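Local coordinates for protein ribulose bisphosphate carboxylase (Pyrococcus horikoshii, PDB 2D69) that probably adds carbon dioxide and water to ribulose 1,5-bisphosphate, yielding two molecules of 3-phosphoglycerate in an archaeal pathway of AMP degradation, at residues M64-F73 with A84-L92; Y129-G139 with A302-I310. All blocks are in the same frame, centred on the assembly; numbering follows the deposited sequence.

How the interactions relate
Interactions 1 and 2 follow each other along the chain, their centres 25 Å apart. The first joins the two strands of a hairpin of the N-terminal domain at the end away from its turn; the second fastens the chain leaving that domain to the catalytic TIM barrel. They meet where Leu90 CD1 packs 4.1 Å from Tyr129 N. A neighbouring subunit links them again, since Leu90 O accepts a bond from Arg131 NH1 of that subunit. Interaction 1 also packs on Pro161, Met163 and Gly164 of another subunit. Within its own barrel, interaction 2 brings the Val307 side chain about 9 Å from those of His278, a predicted proton acceptor, and Arg279, predicted to bind substrate.

Interaction 1: M64-F73 with A84-L92; sequences MAKRSMAKVF and AKIAYPLTL
Thr91 OG1 donates to Arg67 O over 2.8 Å, joining the loop before strand 71-78 to the 3-10 segment 90-92 after strand 81-88. The two strands form an antiparallel beta hairpin of the N-terminal domain. Lys71 and Ala87 are a hydrogen-bonded pair, with Ala87 N reaching Lys71 O at 172°; Phe73 N continues the ladder to Lys85 O. On one face, Val72 CG2 packs 4.0 Å from Ile86 CG1, and helix 39-49 covers both residues. Beside them, Ala70 CB sits over one face of the Tyr88 ring, 3.9 Å from its centroid, while Tyr88 OH bonds to Ser50. With CG held between the backbone N and carbonyl carbon (chi1 73°), Phe73 folds its ring back across the partner strand: CZ touches Lys85 CB at 3.6 Å and CD2 touches Ala87 CB. An alanine here would remove both ring contacts and is likely to leave the Lys85 stem freer to move. At the loop end, Ser68 OG donates to Met64 O and accepts from a water that also donates to Thr91 O. Ser68 O is buried without a polar partner, and Leu92 covers it, CG, CD1 and CD2 each 3.1 Å away.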
loop_
_atom_site.group_PDB
_atom_site.type_symbol
_atom_site.label_atom_id
_atom_site.label_comp_id
_atom_site.label_asym_id
_atom_site.label_seq_id
_atom_site.Cartn_x
_atom_site.Cartn_y
_atom_site.Cartn_z
ATOM N N MET A 64 22.395 -31.328 -19.501
ATOM C CA MET A 64 21.869 -31.938 -18.297
ATOM C C MET A 64 20.948 -33.131 -18.510
ATOM O O MET A 64 20.522 -33.755 -17.543
ATOM C CB MET A 64 21.159 -30.860 -17.429
ATOM C CG MET A 64 22.087 -29.756 -16.966
ATOM S SD MET A 64 23.390 -30.393 -15.910
ATOM C CE MET A 64 22.478 -30.829 -14.438
ATOM N N ALA A 65 20.651 -33.477 -19.753
ATOM C CA ALA A 65 19.755 -34.604 -20.051
ATOM C C ALA A 65 20.285 -35.939 -19.495
ATOM O O ALA A 65 19.555 -36.674 -18.837
ATOM C CB ALA A 65 19.509 -34.734 -21.574
ATOM N N LYS A 66 21.549 -36.228 -19.748
ATOM C CA LYS A 66 22.154 -37.488 -19.292
ATOM C C LYS A 66 22.208 -37.549 -17.766
ATOM O O LYS A 66 21.875 -38.586 -17.197
ATOM C CB LYS A 66 23.507 -37.794 -19.970
ATOM C CG LYS A 66 24.603 -36.673 -19.845
ATOM C CD LYS A 66 25.816 -36.889 -20.812
ATOM C CE LYS A 66 26.204 -35.564 -21.558
ATOM N NZ LYS A 66 25.186 -35.073 -22.592
ATOM N N ARG A 67 22.441 -36.413 -17.102
ATOM C CA ARG A 67 22.363 -36.355 -15.643
ATOM C C ARG A 67 20.953 -36.257 -15.077
ATOM O O ARG A 67 20.802 -36.041 -13.893
ATOM C CB ARG A 67 23.177 -35.181 -15.080
ATOM C CG ARG A 67 24.658 -35.276 -15.339
ATOM C CD ARG A 67 25.368 -33.941 -15.189
ATOM N NE ARG A 67 25.301 -33.492 -13.807
ATOM C CZ ARG A 67 25.742 -32.302 -13.386
ATOM N NH1 ARG A 67 26.263 -31.445 -14.234
ATOM N NH2 ARG A 67 25.674 -31.976 -12.128
ATOM N N SER A 68 19.924 -36.340 -15.914
ATOM C CA SER A 68 18.579 -36.252 -15.410
ATOM C C SER A 68 17.814 -37.591 -15.563
ATOM O O SER A 68 16.639 -37.615 -15.327
ATOM C CB SER A 68 17.807 -35.113 -16.096
ATOM O OG SER A 68 18.450 -33.822 -15.976
ATOM N N MET A 69 18.477 -38.682 -15.943
ATOM C CA MET A 69 17.805 -39.970 -16.191
ATOM C C MET A 69 17.484 -40.708 -14.932
ATOM O O MET A 69 18.361 -40.871 -14.105
ATOM C CB MET A 69 18.726 -40.917 -16.923
ATOM C CG MET A 69 18.918 -40.639 -18.365
ATOM S SD MET A 69 20.010 -41.956 -19.018
ATOM C CE MET A 69 18.864 -43.272 -19.422
ATOM N N ALA A 70 16.266 -41.234 -14.824
ATOM C CA ALA A 70 15.904 -42.103 -13.719
ATOM C C ALA A 70 16.425 -43.504 -14.061
ATOM O O ALA A 70 16.690 -43.809 -15.226
ATOM C CB ALA A 70 14.419 -42.109 -13.492
ATOM N N LYS A 71 16.677 -44.320 -13.048
ATOM C CA LYS A 71 17.205 -45.669 -13.271
ATOM C C LYS A 71 16.434 -46.703 -12.474
ATOM O O LYS A 71 16.308 -46.564 -11.254
ATOM C CB LYS A 71 18.683 -45.724 -12.893
ATOM C CG LYS A 71 19.636 -45.227 -14.000
ATOM C CD LYS A 71 20.046 -46.312 -15.038
ATOM C CE LYS A 71 20.722 -45.707 -16.314
ATOM N NZ LYS A 71 20.031 -44.396 -16.755
ATOM N N VAL A 72 15.950 -47.747 -13.141
ATOM C CA VAL A 72 15.330 -48.879 -12.456
ATOM C C VAL A 72 16.444 -49.734 -11.896
ATOM O O VAL A 72 17.232 -50.274 -12.658
ATOM C CB VAL A 72 14.474 -49.766 -13.397
ATOM C CG1 VAL A 72 13.821 -50.898 -12.587
ATOM C CG2 VAL A 72 13.433 -48.937 -14.142
ATOM N N PHE A 73 16.512 -49.857 -10.569
ATOM C CA PHE A 73 17.585 -50.593 -9.920
ATOM C C PHE A 73 17.150 -51.879 -9.188
ATOM O O PHE A 73 18.005 -52.705 -8.787
ATOM C CB PHE A 73 18.353 -49.657 -8.999
ATOM C CG PHE A 73 17.625 -49.273 -7.743
ATOM C CD1 PHE A 73 17.743 -50.056 -6.596
ATOM C CD2 PHE A 73 16.837 -48.110 -7.697
ATOM C CE1 PHE A 73 17.082 -49.710 -5.418
ATOM C CE2 PHE A 73 16.177 -47.734 -6.516
ATOM C CZ PHE A 73 16.302 -48.529 -5.372
ATOM N N ALA A 84 8.896 -52.444 -9.021
ATOM C CA ALA A 84 10.136 -51.754 -9.373
ATOM C C ALA A 84 10.432 -50.651 -8.370
ATOM O O ALA A 84 9.520 -50.000 -7.893
ATOM C CB ALA A 84 10.043 -51.163 -10.746
ATOM N N LYS A 85 11.712 -50.467 -8.052
ATOM C CA LYS A 85 12.162 -49.294 -7.343
ATOM C C LYS A 85 13.010 -48.540 -8.322
ATOM O O LYS A 85 13.829 -49.121 -9.041
ATOM C CB LYS A 85 12.976 -49.663 -6.109
ATOM C CG LYS A 85 12.324 -50.680 -5.215
ATOM C CD LYS A 85 13.127 -50.857 -3.925
ATOM C CE LYS A 85 12.633 -52.050 -3.094
ATOM N NZ LYS A 85 13.611 -52.464 -2.037
ATOM N N ILE A 86 12.808 -47.243 -8.367
ATOM C CA ILE A 86 13.437 -46.389 -9.366
ATOM C C ILE A 86 14.101 -45.222 -8.653
ATOM O O ILE A 86 13.552 -44.689 -7.681
ATOM C CB ILE A 86 12.408 -45.888 -10.403
ATOM C CG1 ILE A 86 11.684 -47.085 -11.077
ATOM C CG2 ILE A 86 13.126 -45.028 -11.456
ATOM C CD1 ILE A 86 10.536 -46.673 -12.084
ATOM N N ALA A 87 15.297 -44.894 -9.120
ATOM C CA ALA A 87 16.109 -43.845 -8.537
ATOM C C ALA A 87 16.165 -42.620 -9.436
ATOM O O ALA A 87 16.384 -42.747 -10.633
ATOM C CB ALA A 87 17.511 -44.349 -8.268
ATOM N N TYR A 88 16.018 -41.452 -8.805
ATOM C CA TYR A 88 15.878 -40.139 -9.440
ATOM C C TYR A 88 16.894 -39.152 -8.900
ATOM O O TYR A 88 16.889 -38.855 -7.709
ATOM C CB TYR A 88 14.470 -39.550 -9.167
ATOM C CG TYR A 88 13.345 -40.385 -9.782
ATOM C CD1 TYR A 88 12.790 -40.047 -10.994
ATOM C CD2 TYR A 88 12.867 -41.528 -9.134
ATOM C CE1 TYR A 88 11.778 -40.796 -11.545
ATOM C CE2 TYR A 88 11.848 -42.262 -9.641
ATOM C CZ TYR A 88 11.310 -41.915 -10.866
ATOM O OH TYR A 88 10.325 -42.699 -11.377
ATOM N N PRO A 89 17.740 -38.615 -9.774
ATOM C CA PRO A 89 18.615 -37.511 -9.402
ATOM C C PRO A 89 17.838 -36.221 -9.189
ATOM O O PRO A 89 16.807 -35.966 -9.850
ATOM C CB PRO A 89 19.571 -37.412 -10.597
ATOM C CG PRO A 89 18.775 -37.852 -11.711
ATOM C CD PRO A 89 17.877 -38.965 -11.198
ATOM N N LEU A 90 18.311 -35.415 -8.228
ATOM C CA LEU A 90 17.606 -34.200 -7.843
ATOM C C LEU A 90 17.640 -33.102 -8.896
ATOM O O LEU A 90 16.921 -32.142 -8.782
ATOM C CB LEU A 90 18.177 -33.675 -6.547
ATOM C CG LEU A 90 18.061 -34.663 -5.406
ATOM C CD1 LEU A 90 18.404 -33.931 -4.154
ATOM C CD2 LEU A 90 16.653 -35.225 -5.260
ATOM N N THR A 91 18.439 -33.278 -9.940
ATOM C CA THR A 91 18.396 -32.402 -11.085
ATOM C C THR A 91 17.049 -32.423 -11.840
ATOM O O THR A 91 16.813 -31.591 -12.737
ATOM C CB THR A 91 19.539 -32.802 -12.059
ATOM O OG1 THR A 91 19.512 -34.212 -12.232
ATOM C CG2 THR A 91 20.938 -32.573 -11.421
ATOM N N LEU A 92 16.206 -33.426 -11.581
ATOM C CA LEU A 92 14.938 -33.552 -12.261
ATOM C C LEU A 92 13.865 -32.765 -11.521
ATOM O O LEU A 92 12.756 -32.627 -12.033
ATOM C CB LEU A 92 14.474 -35.009 -12.301
ATOM C CG LEU A 92 14.998 -35.929 -13.355
ATOM C CD1 LEU A 92 14.783 -37.358 -12.825
ATOM C CD2 LEU A 92 14.303 -35.682 -14.727
HETATM O O HOH W 1 16.270 -32.198 -15.135
#

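Interaction 2: Y129-G139 with A302-I310; sequences YLRHFKGPQFG and ARMIGVDQI
Gly135 and Pro136 run across the C-terminal end of helix 295-305, bringing the CA atoms of Pro136 and Gly306 to 3.7 Å. The helix ends in a Schellman motif, with Gly306 at positive phi as its C-prime residue; a CB on Gly306 would collide with Gly135 O. Gly135 N makes only a weak bond to Met304 O, but a water bridges the two segments, accepting from Lys134 N and donating to Ile305 O. Met304 carries the apolar half. CG anti to the backbone N and an extended chi2 send its chain out to the Phe133 ring, where SD lies over one face, 4.1 Å from the centroid, in a Met-aromatic contact. Its CG makes a CH-pi contact with the same ring, and Leu130 CD1 packs against CG at 3.7 Å. Further along, Pro136 CG lies 3.4 Å from Val307 O, a buried carbonyl with no polar partner. Asp308, just before barrel strand 309-311, carries the polar half. Its OD1 accepts Phe138 N nearly along the C-O bond, and Gly139 N through the anti lone pair, each at 2.9 Å, the latter bond the straighter at 163°. OD2 takes Ile275 N and a second water, which also bridges Gln137 N and Gly306 O. The linker from the N-terminal domain is thus tied to the residue just ahead of a barrel strand. Buried and met by the N-H groups of Phe138, Gly139 and Ile275, the Asp308 carboxylate would probably be stabilised in its ionised form.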
loop_
_atom_site.group_PDB
_atom_site.type_symbol
_atom_site.label_atom_id
_atom_site.label_comp_id
_atom_site.label_asym_id
_atom_site.label_seq_id
_atom_site.Cartn_x
_atom_site.Cartn_y
_atom_site.Cartn_z
ATOM N N TYR A 129 16.411 -33.117 -0.627
ATOM C CA TYR A 129 15.025 -32.831 -1.056
ATOM C C TYR A 129 14.150 -32.417 0.149
ATOM O O TYR A 129 13.440 -31.403 0.134
ATOM C CB TYR A 129 14.418 -34.057 -1.775
ATOM C CG TYR A 129 13.193 -33.670 -2.547
ATOM C CD1 TYR A 129 13.280 -33.195 -3.846
ATOM C CD2 TYR A 129 11.950 -33.692 -1.939
ATOM C CE1 TYR A 129 12.143 -32.758 -4.505
ATOM C CE2 TYR A 129 10.803 -33.286 -2.596
ATOM C CZ TYR A 129 10.881 -32.817 -3.853
ATOM O OH TYR A 129 9.705 -32.376 -4.427
ATOM N N LEU A 130 14.239 -33.205 1.194
ATOM C CA LEU A 130 13.328 -33.129 2.326
ATOM C C LEU A 130 13.560 -31.859 3.110
ATOM O O LEU A 130 12.615 -31.309 3.729
ATOM C CB LEU A 130 13.582 -34.346 3.242
ATOM C CG LEU A 130 12.622 -34.535 4.425
ATOM C CD1 LEU A 130 11.216 -34.566 3.947
ATOM C CD2 LEU A 130 12.945 -35.837 5.209
ATOM N N ARG A 131 14.797 -31.366 3.089
ATOM C CA ARG A 131 15.146 -30.195 3.908
ATOM C C ARG A 131 14.426 -28.906 3.425
ATOM O O ARG A 131 14.352 -27.923 4.149
ATOM C CB ARG A 131 16.664 -29.982 3.960
ATOM C CG ARG A 131 17.282 -29.468 2.621
ATOM C CD ARG A 131 18.787 -29.295 2.660
ATOM N NE ARG A 131 19.137 -28.191 3.524
ATOM C CZ ARG A 131 20.308 -28.039 4.140
ATOM N NH1 ARG A 131 21.275 -28.928 3.973
ATOM N NH2 ARG A 131 20.511 -26.971 4.908
ATOM N N HIS A 132 13.884 -28.924 2.205
ATOM C CA HIS A 132 13.101 -27.799 1.689
ATOM C C HIS A 132 11.595 -27.923 1.973
ATOM O O HIS A 132 10.790 -27.239 1.320
ATOM C CB HIS A 132 13.385 -27.646 0.190
ATOM C CG HIS A 132 14.852 -27.569 -0.096
ATOM N ND1 HIS A 132 15.680 -26.648 0.520
ATOM C CD2 HIS A 132 15.645 -28.318 -0.893
ATOM C CE1 HIS A 132 16.916 -26.826 0.094
ATOM N NE2 HIS A 132 16.926 -27.834 -0.758
ATOM N N PHE A 133 11.243 -28.821 2.910
ATOM C CA PHE A 133 9.914 -28.930 3.473
ATOM C C PHE A 133 10.016 -28.728 4.994
ATOM O O PHE A 133 10.961 -29.175 5.633
ATOM C CB PHE A 133 9.289 -30.231 3.151
ATOM C CG PHE A 133 9.014 -30.392 1.659
ATOM C CD1 PHE A 133 9.998 -30.780 0.827
ATOM C CD2 PHE A 133 7.823 -29.988 1.124
ATOM C CE1 PHE A 133 9.773 -30.858 -0.542
ATOM C CE2 PHE A 133 7.582 -30.078 -0.246
ATOM C CZ PHE A 133 8.561 -30.510 -1.055
ATOM N N LYS A 134 9.026 -28.044 5.522
ATOM C CA LYS A 134 8.945 -27.722 6.960
ATOM C C LYS A 134 8.289 -28.810 7.767
ATOM O O LYS A 134 8.543 -28.935 8.970
ATOM C CB LYS A 134 8.156 -26.436 7.189
ATOM C CG LYS A 134 8.934 -25.187 6.770
ATOM C CD LYS A 134 8.098 -23.905 7.020
ATOM C CE LYS A 134 7.123 -23.629 5.897
ATOM N NZ LYS A 134 7.903 -23.199 4.695
ATOM N N GLY A 135 7.427 -29.578 7.126
ATOM C CA GLY A 135 6.599 -30.525 7.833
ATOM C C GLY A 135 5.581 -29.762 8.693
ATOM O O GLY A 135 5.381 -28.599 8.485
ATOM N N PRO A 136 4.908 -30.437 9.594
ATOM C CA PRO A 136 3.868 -29.829 10.427
ATOM C C PRO A 136 4.372 -28.749 11.356
ATOM O O PRO A 136 5.444 -28.911 11.910
ATOM C CB PRO A 136 3.387 -30.988 11.276
ATOM C CG PRO A 136 3.776 -32.189 10.527
ATOM C CD PRO A 136 5.092 -31.859 9.881
ATOM N N GLN A 137 3.569 -27.703 11.562
ATOM C CA GLN A 137 3.976 -26.605 12.357
ATOM C C GLN A 137 3.835 -27.064 13.812
ATOM O O GLN A 137 4.673 -26.761 14.656
ATOM C CB GLN A 137 3.122 -25.351 12.085
ATOM C CG GLN A 137 3.354 -24.256 13.117
ATOM C CD GLN A 137 2.545 -22.971 12.911
ATOM O OE1 GLN A 137 2.667 -22.045 13.723
ATOM N NE2 GLN A 137 1.738 -22.901 11.846
ATOM N N PHE A 138 2.791 -27.823 14.078
ATOM C CA PHE A 138 2.523 -28.254 15.464
ATOM C C PHE A 138 2.837 -29.740 15.684
ATOM O O PHE A 138 3.593 -30.112 16.571
ATOM C CB PHE A 138 1.092 -27.896 15.855
ATOM C CG PHE A 138 0.827 -26.435 15.873
ATOM C CD1 PHE A 138 1.124 -25.663 17.015
ATOM C CD2 PHE A 138 0.305 -25.786 14.740
ATOM C CE1 PHE A 138 0.894 -24.298 17.045
ATOM C CE2 PHE A 138 0.050 -24.399 14.754
ATOM C CZ PHE A 138 0.374 -23.644 15.918
ATOM N N GLY A 139 2.298 -30.573 14.829
ATOM C CA GLY A 139 2.304 -32.005 15.035
ATOM C C GLY A 139 1.640 -32.436 16.316
ATOM O O GLY A 139 0.931 -31.667 16.975
ATOM N N ALA A 302 1.570 -35.383 2.499
ATOM C CA ALA A 302 0.823 -34.440 3.289
ATOM C C ALA A 302 1.618 -34.094 4.562
ATOM O O ALA A 302 1.551 -32.941 5.031
ATOM C CB ALA A 302 -0.589 -35.014 3.641
ATOM N N ARG A 303 2.323 -35.083 5.141
ATOM C CA ARG A 303 3.163 -34.836 6.319
ATOM C C ARG A 303 4.352 -33.913 5.981
ATOM O O ARG A 303 4.730 -33.040 6.764
ATOM C CB ARG A 303 3.658 -36.161 6.885
ATOM C CG ARG A 303 4.579 -35.990 8.074
ATOM C CD ARG A 303 4.852 -37.243 8.864
ATOM N NE ARG A 303 5.755 -36.925 9.945
ATOM C CZ ARG A 303 6.583 -37.769 10.543
ATOM N NH1 ARG A 303 6.623 -39.053 10.171
ATOM N NH2 ARG A 303 7.367 -37.341 11.536
ATOM N N MET A 304 4.938 -34.107 4.796
ATOM C CA MET A 304 6.125 -33.384 4.415
ATOM C C MET A 304 5.790 -31.900 4.222
ATOM O O MET A 304 6.452 -31.023 4.835
ATOM C CB MET A 304 6.712 -34.069 3.149
ATOM C CG MET A 304 7.979 -33.483 2.534
ATOM S SD MET A 304 8.580 -34.435 0.990
ATOM C CE MET A 304 7.663 -35.717 1.168
ATOM N N ILE A 305 4.727 -31.622 3.469
ATOM C CA ILE A 305 4.208 -30.276 3.372
ATOM C C ILE A 305 3.880 -29.798 4.765
ATOM O O ILE A 305 4.349 -28.751 5.244
ATOM C CB ILE A 305 2.962 -30.212 2.429
ATOM C CG1 ILE A 305 3.398 -30.494 1.004
ATOM C CG2 ILE A 305 2.363 -28.801 2.486
ATOM C CD1 ILE A 305 2.281 -30.916 0.077
ATOM N N GLY A 306 3.089 -30.595 5.469
ATOM C CA GLY A 306 2.841 -30.286 6.857
ATOM C C GLY A 306 1.431 -30.206 7.364
ATOM O O GLY A 306 1.105 -29.233 8.029
ATOM N N VAL A 307 0.604 -31.228 7.120
ATOM C CA VAL A 307 -0.687 -31.339 7.821
ATOM C C VAL A 307 -0.371 -31.800 9.206
ATOM O O VAL A 307 0.616 -32.491 9.393
ATOM C CB VAL A 307 -1.695 -32.307 7.078
ATOM C CG1 VAL A 307 -1.906 -31.852 5.669
ATOM C CG2 VAL A 307 -1.275 -33.700 7.185
ATOM N N ASP A 308 -1.135 -31.375 10.205
ATOM C CA ASP A 308 -0.861 -31.759 11.600
ATOM C C ASP A 308 -1.595 -33.016 12.067
ATOM O O ASP A 308 -1.209 -33.662 13.091
ATOM C CB ASP A 308 -1.226 -30.610 12.502
ATOM C CG ASP A 308 -0.408 -29.403 12.217
ATOM O OD1 ASP A 308 0.691 -29.315 12.809
ATOM O OD2 ASP A 308 -0.792 -28.499 11.434
ATOM N N GLN A 309 -2.652 -33.353 11.327
ATOM C CA GLN A 309 -3.470 -34.557 11.580
ATOM C C GLN A 309 -4.182 -34.956 10.296
ATOM O O GLN A 309 -4.485 -34.109 9.455
ATOM C CB GLN A 309 -4.458 -34.395 12.743
ATOM C CG GLN A 309 -5.340 -33.238 12.678
ATOM C CD GLN A 309 -6.014 -32.938 14.009
ATOM O OE1 GLN A 309 -7.257 -32.882 14.077
ATOM N NE2 GLN A 309 -5.239 -32.707 15.012
ATOM N N ILE A 310 -4.365 -36.239 10.099
ATOM C CA ILE A 310 -4.986 -36.720 8.853
ATOM C C ILE A 310 -5.692 -38.054 9.102
ATOM O O ILE A 310 -5.206 -38.898 9.878
ATOM C CB ILE A 310 -3.928 -36.853 7.703
ATOM C CG1 ILE A 310 -4.570 -37.205 6.372
ATOM C CG2 ILE A 310 -2.915 -37.902 8.041
ATOM C CD1 ILE A 310 -3.646 -37.056 5.203
HETATM O O HOH W 2 6.497 -27.338 4.206
HETATM O O HOH W 3 1.199 -27.273 9.935
#